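Local coordinates for protein cleavage stimulation factor 77 (Encephalitozoon cuniculi, PDB 2UY1) that probably takes part in nuclear mRNA 3'-end processing and may bind mRNA, as an elongated all-helical repeat protein of the cleavage stimulation factor, at residues P193-M198 and I226-K231; V215-S220 and S249-L254; N291-V296 and F322-F327. All blocks are in the same frame, centred on the assembly; numbering follows the deposited sequence.

Interaction 1: residues P193-M198 and I226-K231; sequences PHESRM and IGQKEK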
loop_
_atom_site.group_PDB
_atom_site.type_symbol
_atom_site.label_atom_id
_atom_site.label_comp_id
_atom_site.label_asym_id
_atom_site.label_seq_id
_atom_site.Cartn_x
_atom_site.Cartn_y
_atom_site.Cartn_z
ATOM N N PRO B 193 -22.579 -20.576 -40.291
ATOM C CA PRO B 193 -22.068 -21.801 -39.622
ATOM C C PRO B 193 -21.226 -21.576 -38.353
ATOM O O PRO B 193 -21.184 -22.457 -37.461
ATOM C CB PRO B 193 -21.184 -22.458 -40.700
ATOM C CG PRO B 193 -21.643 -21.865 -42.003
ATOM C CD PRO B 193 -22.031 -20.451 -41.658
ATOM N N HIS B 194 -20.532 -20.436 -38.294
ATOM C CA HIS B 194 -19.732 -20.072 -37.115
ATOM C C HIS B 194 -20.663 -19.700 -35.968
ATOM O O HIS B 194 -20.532 -20.229 -34.888
ATOM C CB HIS B 194 -18.735 -18.934 -37.406
ATOM C CG HIS B 194 -17.871 -18.565 -36.225
ATOM N ND1 HIS B 194 -17.983 -17.359 -35.561
ATOM C CD2 HIS B 194 -16.911 -19.259 -35.573
ATOM C CE1 HIS B 194 -17.114 -17.319 -34.570
ATOM N NE2 HIS B 194 -16.461 -18.464 -34.546
ATOM N N GLU B 195 -21.594 -18.793 -36.233
ATOM C CA GLU B 195 -22.700 -18.504 -35.328
ATOM C C GLU B 195 -23.357 -19.773 -34.723
ATOM O O GLU B 195 -23.592 -19.838 -33.520
ATOM C CB GLU B 195 -23.744 -17.653 -36.067
ATOM C CG GLU B 195 -24.978 -17.338 -35.229
ATOM C CD GLU B 195 -26.042 -16.484 -35.923
ATOM O OE1 GLU B 195 -25.729 -15.782 -36.923
ATOM O OE2 GLU B 195 -27.204 -16.505 -35.414
ATOM N N SER B 196 -23.635 -20.770 -35.572
ATOM C CA SER B 196 -24.260 -22.020 -35.179
ATOM C C SER B 196 -23.343 -22.750 -34.179
ATOM O O SER B 196 -23.755 -23.199 -33.086
ATOM C CB SER B 196 -24.516 -22.836 -36.461
ATOM O OG SER B 196 -25.190 -24.049 -36.193
ATOM N N ARG B 197 -22.069 -22.822 -34.545
ATOM C CA ARG B 197 -21.066 -23.367 -33.656
ATOM C C ARG B 197 -21.014 -22.647 -32.302
ATOM O O ARG B 197 -20.808 -23.278 -31.267
ATOM C CB ARG B 197 -19.679 -23.364 -34.299
ATOM C CG ARG B 197 -18.569 -23.984 -33.355
ATOM C CD ARG B 197 -17.385 -24.601 -34.121
ATOM N NE ARG B 197 -16.378 -25.140 -33.217
ATOM C CZ ARG B 197 -16.383 -26.383 -32.726
ATOM N NH1 ARG B 197 -17.378 -27.236 -33.038
ATOM N NH2 ARG B 197 -15.412 -26.761 -31.901
ATOM N N MET B 198 -21.151 -21.332 -32.335
ATOM C CA MET B 198 -21.004 -20.488 -31.130
ATOM C C MET B 198 -22.236 -20.606 -30.205
ATOM O O MET B 198 -22.123 -20.545 -28.966
ATOM C CB MET B 198 -20.797 -19.012 -31.544
ATOM C CG MET B 198 -19.382 -18.664 -32.112
ATOM S SD MET B 198 -18.018 -19.487 -31.265
ATOM C CE MET B 198 -18.191 -18.844 -29.582
ATOM N N ILE B 226 -23.556 -9.921 -32.029
ATOM C CA ILE B 226 -24.161 -10.370 -33.299
ATOM C C ILE B 226 -25.500 -9.770 -33.627
ATOM O O ILE B 226 -26.134 -10.164 -34.601
ATOM C CB ILE B 226 -24.210 -11.927 -33.515
ATOM C CG1 ILE B 226 -25.078 -12.658 -32.484
ATOM C CG2 ILE B 226 -22.814 -12.479 -33.668
ATOM C CD1 ILE B 226 -25.085 -14.193 -32.778
ATOM N N GLY B 227 -25.905 -8.777 -32.851
ATOM C CA GLY B 227 -27.151 -8.093 -33.106
ATOM C C GLY B 227 -28.365 -8.875 -32.608
ATOM O O GLY B 227 -29.479 -8.671 -33.117
ATOM N N GLN B 228 -28.178 -9.798 -31.658
ATOM C CA GLN B 228 -29.325 -10.558 -31.105
ATOM C C GLN B 228 -29.626 -10.220 -29.627
ATOM O O GLN B 228 -29.786 -11.117 -28.792
ATOM C CB GLN B 228 -29.192 -12.090 -31.348
ATOM C CG GLN B 228 -29.526 -12.523 -32.762
ATOM C CD GLN B 228 -28.954 -13.893 -33.162
ATOM O OE1 GLN B 228 -29.051 -14.906 -32.421
ATOM N NE2 GLN B 228 -28.361 -13.935 -34.372
ATOM N N LYS B 229 -29.720 -8.922 -29.339
ATOM C CA LYS B 229 -29.984 -8.415 -27.998
ATOM C C LYS B 229 -31.312 -8.832 -27.355
ATOM O O LYS B 229 -31.366 -9.009 -26.145
ATOM C CB LYS B 229 -29.837 -6.893 -27.950
ATOM C CG LYS B 229 -29.976 -6.317 -26.551
ATOM C CD LYS B 229 -29.296 -4.950 -26.452
ATOM C CE LYS B 229 -29.475 -4.302 -25.103
ATOM N NZ LYS B 229 -28.635 -3.036 -25.050
ATOM N N GLU B 230 -32.373 -8.964 -28.143
ATOM C CA GLU B 230 -33.616 -9.546 -27.642
ATOM C C GLU B 230 -33.393 -10.978 -27.106
ATOM O O GLU B 230 -33.877 -11.314 -26.024
ATOM C CB GLU B 230 -34.715 -9.496 -28.717
ATOM C CG GLU B 230 -35.410 -8.147 -28.800
ATOM C CD GLU B 230 -36.054 -7.889 -30.173
ATOM O OE1 GLU B 230 -37.169 -8.422 -30.443
ATOM O OE2 GLU B 230 -35.447 -7.149 -30.983
ATOM N N LYS B 231 -32.651 -11.806 -27.851
ATOM C CA LYS B 231 -32.277 -13.146 -27.355
ATOM C C LYS B 231 -31.385 -13.026 -26.118
ATOM O O LYS B 231 -31.543 -13.781 -25.173
ATOM C CB LYS B 231 -31.631 -14.014 -28.461
ATOM C CG LYS B 231 -31.458 -15.509 -28.104
ATOM C CD LYS B 231 -31.101 -16.407 -29.330
ATOM C CE LYS B 231 -30.401 -17.725 -28.914
ATOM N NZ LYS B 231 -30.811 -18.333 -27.539
#
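E195, near the start of helix 193-208, meets Q228 and I226 at the turn between helices 213-225 and 229-242, a surface contact within the HAT (half-a-TPR) helical repeats of the Suf family. Q228 NE2 donates to E195 OE2 at 3.0 Å with an N-H...O angle of 179°. The acceptor lies in the plane of the Q228 amide, whereas the amide nitrogen approaches E195 OE2 from above the carboxylate, 49° out of its plane. The glutamate and the glutamine reach toward each other across the gap. With CG anti to the backbone N (chi1 178°) and the chain extended beyond it, E195 spans the distance between the helices. I226 CD1 packs against the aliphatic part of the same side chain, 4.0 Å from E195 CG, so that an apolar contact flanks the polar one.

Backbone geometry at the turn places Q228 and I226. G227, at positive phi, is the C-prime residue of a Schellman motif that ends helix 213-225, in which Q228 N bonds back to the carbonyl of L223. Q228 in turn occupies the N-cap position of helix 229-242. On the other helix, R197 and H194 are held by E182, through a salt bridge to its carboxylate and a hydrogen bond to its backbone carbonyl respectively. E195 itself is held by H199, one turn on, whose NE2 forms a second hydrogen bond with E195 OE2.

Interaction 2: residues V215-S220 and S249-L254; sequences VYFFYS and SLYYGL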
loop_
_atom_site.group_PDB
_atom_site.type_symbol
_atom_site.label_atom_id
_atom_site.label_comp_id
_atom_site.label_asym_id
_atom_site.label_seq_id
_atom_site.Cartn_x
_atom_site.Cartn_y
_atom_site.Cartn_z
ATOM N N VAL B 215 -21.605 -17.296 -16.999
ATOM C CA VAL B 215 -21.956 -17.959 -18.251
ATOM C C VAL B 215 -23.031 -17.182 -19.007
ATOM O O VAL B 215 -22.977 -17.056 -20.231
ATOM C CB VAL B 215 -22.451 -19.396 -18.008
ATOM C CG1 VAL B 215 -21.304 -20.281 -17.545
ATOM C CG2 VAL B 215 -23.584 -19.403 -16.992
ATOM N N TYR B 216 -24.005 -16.664 -18.267
ATOM C CA TYR B 216 -25.142 -15.946 -18.854
ATOM C C TYR B 216 -24.654 -14.626 -19.396
ATOM O O TYR B 216 -25.099 -14.202 -20.458
ATOM C CB TYR B 216 -26.261 -15.749 -17.812
ATOM C CG TYR B 216 -26.781 -17.061 -17.293
ATOM C CD1 TYR B 216 -27.860 -17.708 -17.920
ATOM C CD2 TYR B 216 -26.146 -17.716 -16.219
ATOM C CE1 TYR B 216 -28.320 -18.984 -17.469
ATOM C CE2 TYR B 216 -26.593 -18.965 -15.773
ATOM C CZ TYR B 216 -27.669 -19.579 -16.401
ATOM O OH TYR B 216 -28.134 -20.794 -15.935
ATOM N N PHE B 217 -23.759 -13.961 -18.671
ATOM C CA PHE B 217 -23.144 -12.717 -19.187
ATOM C C PHE B 217 -22.313 -12.997 -20.470
ATOM O O PHE B 217 -22.335 -12.182 -21.381
ATOM C CB PHE B 217 -22.298 -12.012 -18.106
ATOM C CG PHE B 217 -21.372 -10.892 -18.654
ATOM C CD1 PHE B 217 -21.794 -9.575 -18.661
ATOM C CD2 PHE B 217 -20.082 -11.202 -19.185
ATOM C CE1 PHE B 217 -20.935 -8.537 -19.140
ATOM C CE2 PHE B 217 -19.232 -10.211 -19.715
ATOM C CZ PHE B 217 -19.666 -8.865 -19.721
ATOM N N PHE B 218 -21.557 -14.116 -20.514
ATOM C CA PHE B 218 -20.746 -14.456 -21.711
ATOM C C PHE B 218 -21.609 -14.539 -22.985
ATOM O O PHE B 218 -21.315 -13.905 -24.008
ATOM C CB PHE B 218 -20.058 -15.824 -21.613
ATOM C CG PHE B 218 -19.028 -15.972 -20.517
ATOM C CD1 PHE B 218 -18.383 -14.878 -19.914
ATOM C CD2 PHE B 218 -18.637 -17.251 -20.152
ATOM C CE1 PHE B 218 -17.408 -15.064 -18.902
ATOM C CE2 PHE B 218 -17.671 -17.437 -19.171
ATOM C CZ PHE B 218 -17.072 -16.342 -18.535
ATOM N N TYR B 219 -22.677 -15.329 -22.906
ATOM C CA TYR B 219 -23.648 -15.494 -24.010
ATOM C C TYR B 219 -24.398 -14.222 -24.324
ATOM O O TYR B 219 -24.570 -13.864 -25.501
ATOM C CB TYR B 219 -24.639 -16.630 -23.692
ATOM C CG TYR B 219 -25.374 -17.212 -24.902
ATOM C CD1 TYR B 219 -24.840 -17.108 -26.179
ATOM C CD2 TYR B 219 -26.537 -17.957 -24.745
ATOM C CE1 TYR B 219 -25.459 -17.685 -27.276
ATOM C CE2 TYR B 219 -27.208 -18.504 -25.842
ATOM C CZ TYR B 219 -26.673 -18.383 -27.085
ATOM O OH TYR B 219 -27.333 -18.929 -28.172
ATOM N N SER B 220 -24.880 -13.532 -23.298
ATOM C CA SER B 220 -25.562 -12.259 -23.521
ATOM C C SER B 220 -24.683 -11.326 -24.381
ATOM O O SER B 220 -25.155 -10.715 -25.359
ATOM C CB SER B 220 -25.883 -11.611 -22.161
ATOM O OG SER B 220 -26.375 -10.272 -22.329
ATOM N N SER B 249 -28.543 -9.029 -12.120
ATOM C CA SER B 249 -29.644 -8.050 -12.020
ATOM C C SER B 249 -29.197 -6.633 -12.329
ATOM O O SER B 249 -29.956 -5.866 -12.946
ATOM C CB SER B 249 -30.337 -8.126 -10.654
ATOM O OG SER B 249 -30.875 -9.452 -10.444
ATOM N N LEU B 250 -27.987 -6.275 -11.880
ATOM C CA LEU B 250 -27.400 -4.974 -12.186
ATOM C C LEU B 250 -27.117 -4.781 -13.673
ATOM O O LEU B 250 -27.384 -3.699 -14.247
ATOM C CB LEU B 250 -26.121 -4.728 -11.333
ATOM C CG LEU B 250 -26.242 -4.677 -9.805
ATOM C CD1 LEU B 250 -24.977 -4.094 -9.180
ATOM C CD2 LEU B 250 -27.410 -3.849 -9.352
ATOM N N TYR B 251 -26.561 -5.828 -14.291
ATOM C CA TYR B 251 -26.374 -5.886 -15.719
ATOM C C TYR B 251 -27.719 -5.871 -16.509
ATOM O O TYR B 251 -27.901 -5.147 -17.480
ATOM C CB TYR B 251 -25.597 -7.152 -16.001
ATOM C CG TYR B 251 -25.367 -7.509 -17.460
ATOM C CD1 TYR B 251 -24.256 -6.978 -18.160
ATOM C CD2 TYR B 251 -26.186 -8.427 -18.121
ATOM C CE1 TYR B 251 -24.002 -7.327 -19.494
ATOM C CE2 TYR B 251 -25.915 -8.775 -19.496
ATOM C CZ TYR B 251 -24.827 -8.229 -20.148
ATOM O OH TYR B 251 -24.546 -8.567 -21.463
ATOM N N TYR B 252 -28.657 -6.694 -16.089
ATOM C CA TYR B 252 -30.056 -6.585 -16.584
ATOM C C TYR B 252 -30.627 -5.155 -16.458
ATOM O O TYR B 252 -31.040 -4.580 -17.428
ATOM C CB TYR B 252 -30.920 -7.605 -15.804
ATOM C CG TYR B 252 -32.344 -7.834 -16.372
ATOM C CD1 TYR B 252 -32.537 -8.405 -17.634
ATOM C CD2 TYR B 252 -33.477 -7.510 -15.609
ATOM C CE1 TYR B 252 -33.857 -8.601 -18.148
ATOM C CE2 TYR B 252 -34.785 -7.704 -16.096
ATOM C CZ TYR B 252 -34.974 -8.249 -17.363
ATOM O OH TYR B 252 -36.298 -8.467 -17.838
ATOM N N GLY B 253 -30.583 -4.528 -15.294
ATOM C CA GLY B 253 -31.168 -3.190 -15.194
ATOM C C GLY B 253 -30.515 -2.235 -16.183
ATOM O O GLY B 253 -31.184 -1.556 -16.959
ATOM N N LEU B 254 -29.180 -2.198 -16.172
ATOM C CA LEU B 254 -28.485 -1.216 -16.973
ATOM C C LEU B 254 -28.434 -1.527 -18.472
ATOM O O LEU B 254 -28.620 -0.634 -19.287
ATOM C CB LEU B 254 -27.063 -0.971 -16.432
ATOM C CG LEU B 254 -26.266 0.175 -17.085
ATOM C CD1 LEU B 254 -26.912 1.563 -16.968
ATOM C CD2 LEU B 254 -24.811 0.138 -16.500
#
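Within the buried core of the HAT-type helical array, F217 and S220 of helix 213-225 receive the ring of Y251 from helix 247-255. Both helices belong to the Suf family region, and the contact joins them within its superhelical array. Y251 carries it from one side: a chi1 of 175° turns the ring away from its own backbone nitrogen and sends it across to helix 213-225, where F217 meets one face and S220 the hydroxyl end of its edge.

F217 and Y251 form an offset edge-to-face pair, with the edge of F217 toward the face of Y251. The ring planes are at 65° and the centroids 5.0 Å apart. The closest approach is tight, F217 CD1 lying 3.3 Å from Y251 CE1, and F217 CE1 also reaches Y251 CE1 at 3.3 Å. F217 takes part in a second edge-to-face pair, with F442 of helix 434-446, and F446 of that helix packs on Y251. The C-terminal helix thus covers this aromatic cluster.

The polar end of Y251 is satisfied within the core. S220 OG meets the ring at its edge, in plane, and donates to the phenol oxygen, while the carboxylate of E221, the next residue of the same helix, forms a second hydrogen bond with that oxygen. S220 and E221 thus hold the phenol oxygen at the end of the ring while the F217 edge packs on one face. S220 also packs on A232 of helix 229-242 and on M256. The bond from S220 OG to Y251 OH is short, at 2.6 Å, and S220 CB lies 3.4 Å from the same Y251 OH.

Interaction 3: residues N291-V296 and F322-F327; sequences NHLNYV and FIYCAF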
loop_
_atom_site.group_PDB
_atom_site.type_symbol
_atom_site.label_atom_id
_atom_site.label_comp_id
_atom_site.label_asym_id
_atom_site.label_seq_id
_atom_site.Cartn_x
_atom_site.Cartn_y
_atom_site.Cartn_z
ATOM N N ASN B 291 -26.106 2.022 -7.961
ATOM C CA ASN B 291 -26.304 1.505 -9.304
ATOM C C ASN B 291 -27.575 1.977 -10.004
ATOM O O ASN B 291 -27.598 2.168 -11.233
ATOM C CB ASN B 291 -26.051 -0.007 -9.358
ATOM C CG ASN B 291 -24.507 -0.321 -9.522
ATOM O OD1 ASN B 291 -23.916 -0.039 -10.552
ATOM N ND2 ASN B 291 -23.900 -0.831 -8.487
ATOM N N HIS B 292 -28.554 2.314 -9.170
ATOM C CA HIS B 292 -29.836 2.840 -9.578
ATOM C C HIS B 292 -29.614 4.264 -9.951
ATOM O O HIS B 292 -30.006 4.662 -11.040
ATOM C CB HIS B 292 -30.861 2.689 -8.433
ATOM C CG HIS B 292 -32.254 3.142 -8.778
ATOM N ND1 HIS B 292 -33.337 3.325 -7.987
ATOM C CD2 HIS B 292 -32.670 3.398 -10.070
ATOM C CE1 HIS B 292 -34.381 3.694 -8.809
ATOM N NE2 HIS B 292 -33.952 3.734 -10.057
ATOM N N LEU B 293 -28.890 5.026 -9.117
ATOM C CA LEU B 293 -28.496 6.396 -9.490
ATOM C C LEU B 293 -27.757 6.453 -10.811
ATOM O O LEU B 293 -28.004 7.376 -11.610
ATOM C CB LEU B 293 -27.639 7.112 -8.393
ATOM C CG LEU B 293 -28.392 7.558 -7.127
ATOM C CD1 LEU B 293 -27.385 7.843 -6.011
ATOM C CD2 LEU B 293 -29.248 8.769 -7.362
ATOM N N ASN B 294 -26.824 5.501 -11.022
ATOM C CA ASN B 294 -26.032 5.413 -12.266
ATOM C C ASN B 294 -26.896 5.198 -13.472
ATOM O O ASN B 294 -26.675 5.826 -14.539
ATOM C CB ASN B 294 -25.011 4.256 -12.260
ATOM C CG ASN B 294 -24.242 4.141 -13.588
ATOM O OD1 ASN B 294 -23.480 5.024 -13.954
ATOM N ND2 ASN B 294 -24.442 3.054 -14.301
ATOM N N TYR B 295 -27.853 4.285 -13.307
ATOM C CA TYR B 295 -28.897 4.009 -14.321
ATOM C C TYR B 295 -29.604 5.305 -14.733
ATOM O O TYR B 295 -29.714 5.632 -15.934
ATOM C CB TYR B 295 -29.922 2.963 -13.813
ATOM C CG TYR B 295 -31.140 2.810 -14.743
ATOM C CD1 TYR B 295 -31.211 1.764 -15.677
ATOM C CD2 TYR B 295 -32.175 3.768 -14.758
ATOM C CE1 TYR B 295 -32.333 1.638 -16.548
ATOM C CE2 TYR B 295 -33.245 3.674 -15.705
ATOM C CZ TYR B 295 -33.327 2.604 -16.553
ATOM O OH TYR B 295 -34.417 2.484 -17.437
ATOM N N VAL B 296 -30.075 6.043 -13.736
ATOM C CA VAL B 296 -30.810 7.262 -13.965
ATOM C C VAL B 296 -29.967 8.351 -14.584
ATOM O O VAL B 296 -30.438 9.028 -15.470
ATOM C CB VAL B 296 -31.570 7.744 -12.711
ATOM C CG1 VAL B 296 -32.215 9.114 -12.956
ATOM C CG2 VAL B 296 -32.628 6.752 -12.334
ATOM N N PHE B 322 -23.280 8.842 -0.511
ATOM C CA PHE B 322 -22.944 10.266 -0.457
ATOM C C PHE B 322 -21.636 10.551 -1.167
ATOM O O PHE B 322 -21.529 11.557 -1.813
ATOM C CB PHE B 322 -22.770 10.724 0.995
ATOM C CG PHE B 322 -24.050 10.726 1.822
ATOM C CD1 PHE B 322 -24.894 11.823 1.812
ATOM C CD2 PHE B 322 -24.378 9.627 2.619
ATOM C CE1 PHE B 322 -26.063 11.843 2.594
ATOM C CE2 PHE B 322 -25.542 9.633 3.416
ATOM C CZ PHE B 322 -26.370 10.762 3.416
ATOM N N ILE B 323 -20.607 9.728 -0.925
ATOM C CA ILE B 323 -19.297 9.848 -1.555
ATOM C C ILE B 323 -19.415 9.631 -3.060
ATOM O O ILE B 323 -18.821 10.352 -3.855
ATOM C CB ILE B 323 -18.300 8.792 -0.993
ATOM C CG1 ILE B 323 -18.139 8.874 0.537
ATOM C CG2 ILE B 323 -16.955 8.799 -1.751
ATOM C CD1 ILE B 323 -17.249 7.702 1.113
ATOM N N TYR B 324 -20.187 8.617 -3.467
ATOM C CA TYR B 324 -20.449 8.445 -4.894
ATOM C C TYR B 324 -21.121 9.660 -5.538
ATOM O O TYR B 324 -20.722 10.086 -6.626
ATOM C CB TYR B 324 -21.274 7.193 -5.088
ATOM C CG TYR B 324 -21.920 7.123 -6.418
ATOM C CD1 TYR B 324 -21.231 6.634 -7.544
ATOM C CD2 TYR B 324 -23.237 7.567 -6.568
ATOM C CE1 TYR B 324 -21.861 6.616 -8.757
ATOM C CE2 TYR B 324 -23.868 7.551 -7.765
ATOM C CZ TYR B 324 -23.205 7.068 -8.848
ATOM O OH TYR B 324 -23.895 7.054 -10.040
ATOM N N CYS B 325 -22.146 10.226 -4.897
ATOM C CA CYS B 325 -22.855 11.414 -5.477
ATOM C C CYS B 325 -21.985 12.636 -5.544
ATOM O O CYS B 325 -22.187 13.495 -6.427
ATOM C CB CYS B 325 -24.107 11.805 -4.675
ATOM S SG CYS B 325 -25.460 10.610 -4.911
ATOM N N ALA B 326 -21.104 12.789 -4.551
ATOM C CA ALA B 326 -20.185 13.950 -4.538
ATOM C C ALA B 326 -19.195 13.862 -5.717
ATOM O O ALA B 326 -18.878 14.871 -6.426
ATOM C CB ALA B 326 -19.468 14.042 -3.207
ATOM N N PHE B 327 -18.740 12.636 -5.961
ATOM C CA PHE B 327 -17.838 12.383 -7.072
ATOM C C PHE B 327 -18.554 12.547 -8.418
ATOM O O PHE B 327 -17.994 13.007 -9.347
ATOM C CB PHE B 327 -17.294 10.975 -7.045
ATOM C CG PHE B 327 -16.246 10.675 -5.979
ATOM C CD1 PHE B 327 -15.545 11.667 -5.290
ATOM C CD2 PHE B 327 -15.886 9.328 -5.773
ATOM C CE1 PHE B 327 -14.548 11.332 -4.367
ATOM C CE2 PHE B 327 -14.882 8.979 -4.827
ATOM C CZ PHE B 327 -14.243 9.979 -4.102
HETATM O O HOH W 1 -22.096 6.557 -12.379
#
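L293 of helix 282-300 packs against Y324 and C325 of helix 319-333, and this is the tight part of the contact. Its CD1 lies 3.5 Å from C325 SG, and L293 CB is 3.8 Å from Y324 CE2. The leucine and the tyrosine lie alongside and point opposite ways, L293 CB meeting the ring obliquely. The chi1 of Y324, 164°, swings the phenol out from its own helix and across to helix 282-300.

The other half is looser and mediated by solvent. Y324 OH ends near the backbone of N294, but its 3.5 Å separation from N294 N has too poor an angle for a hydrogen bond. A water joins the two side chains instead: it accepts from Y324 OH at 3.0 Å, in the plane of the phenol ring, and donates to N294 OD1 at 2.6 Å. K298 NZ also bonds to that N294 oxygen, which therefore has two partners, while an aromatic side chain of another protein chain packs on N294.

The helix segments run in nearly the same direction, 24° apart, with axes 11.2 Å from each other at closest approach. Helix 302-311 lies against the apolar side, where F305 touches both L293 and C325; beyond helix 319-333 the stack continues with helices 337-349 and 354-367.

The three contacts follow one another along the helical array, with interaction 1 at the surface and interactions 2 and 3 buried. Interactions 1 and 2 share the neighbourhood of helix 213-225: its C-terminal end leads into the turn of interaction 1, and its middle faces helix 247-255 in interaction 2. They touch where K231 packs on Y219. Interaction 3 belongs to a later part of the stack and meets interaction 2 through L250, G253 and L254 packing on N291, N294 and Y295. Chemistry follows position: a charged-to-amide bond outside, an aromatic pair with a directly bonded hydroxyl in the core, and aliphatic packing with a water bridge beside the other chain.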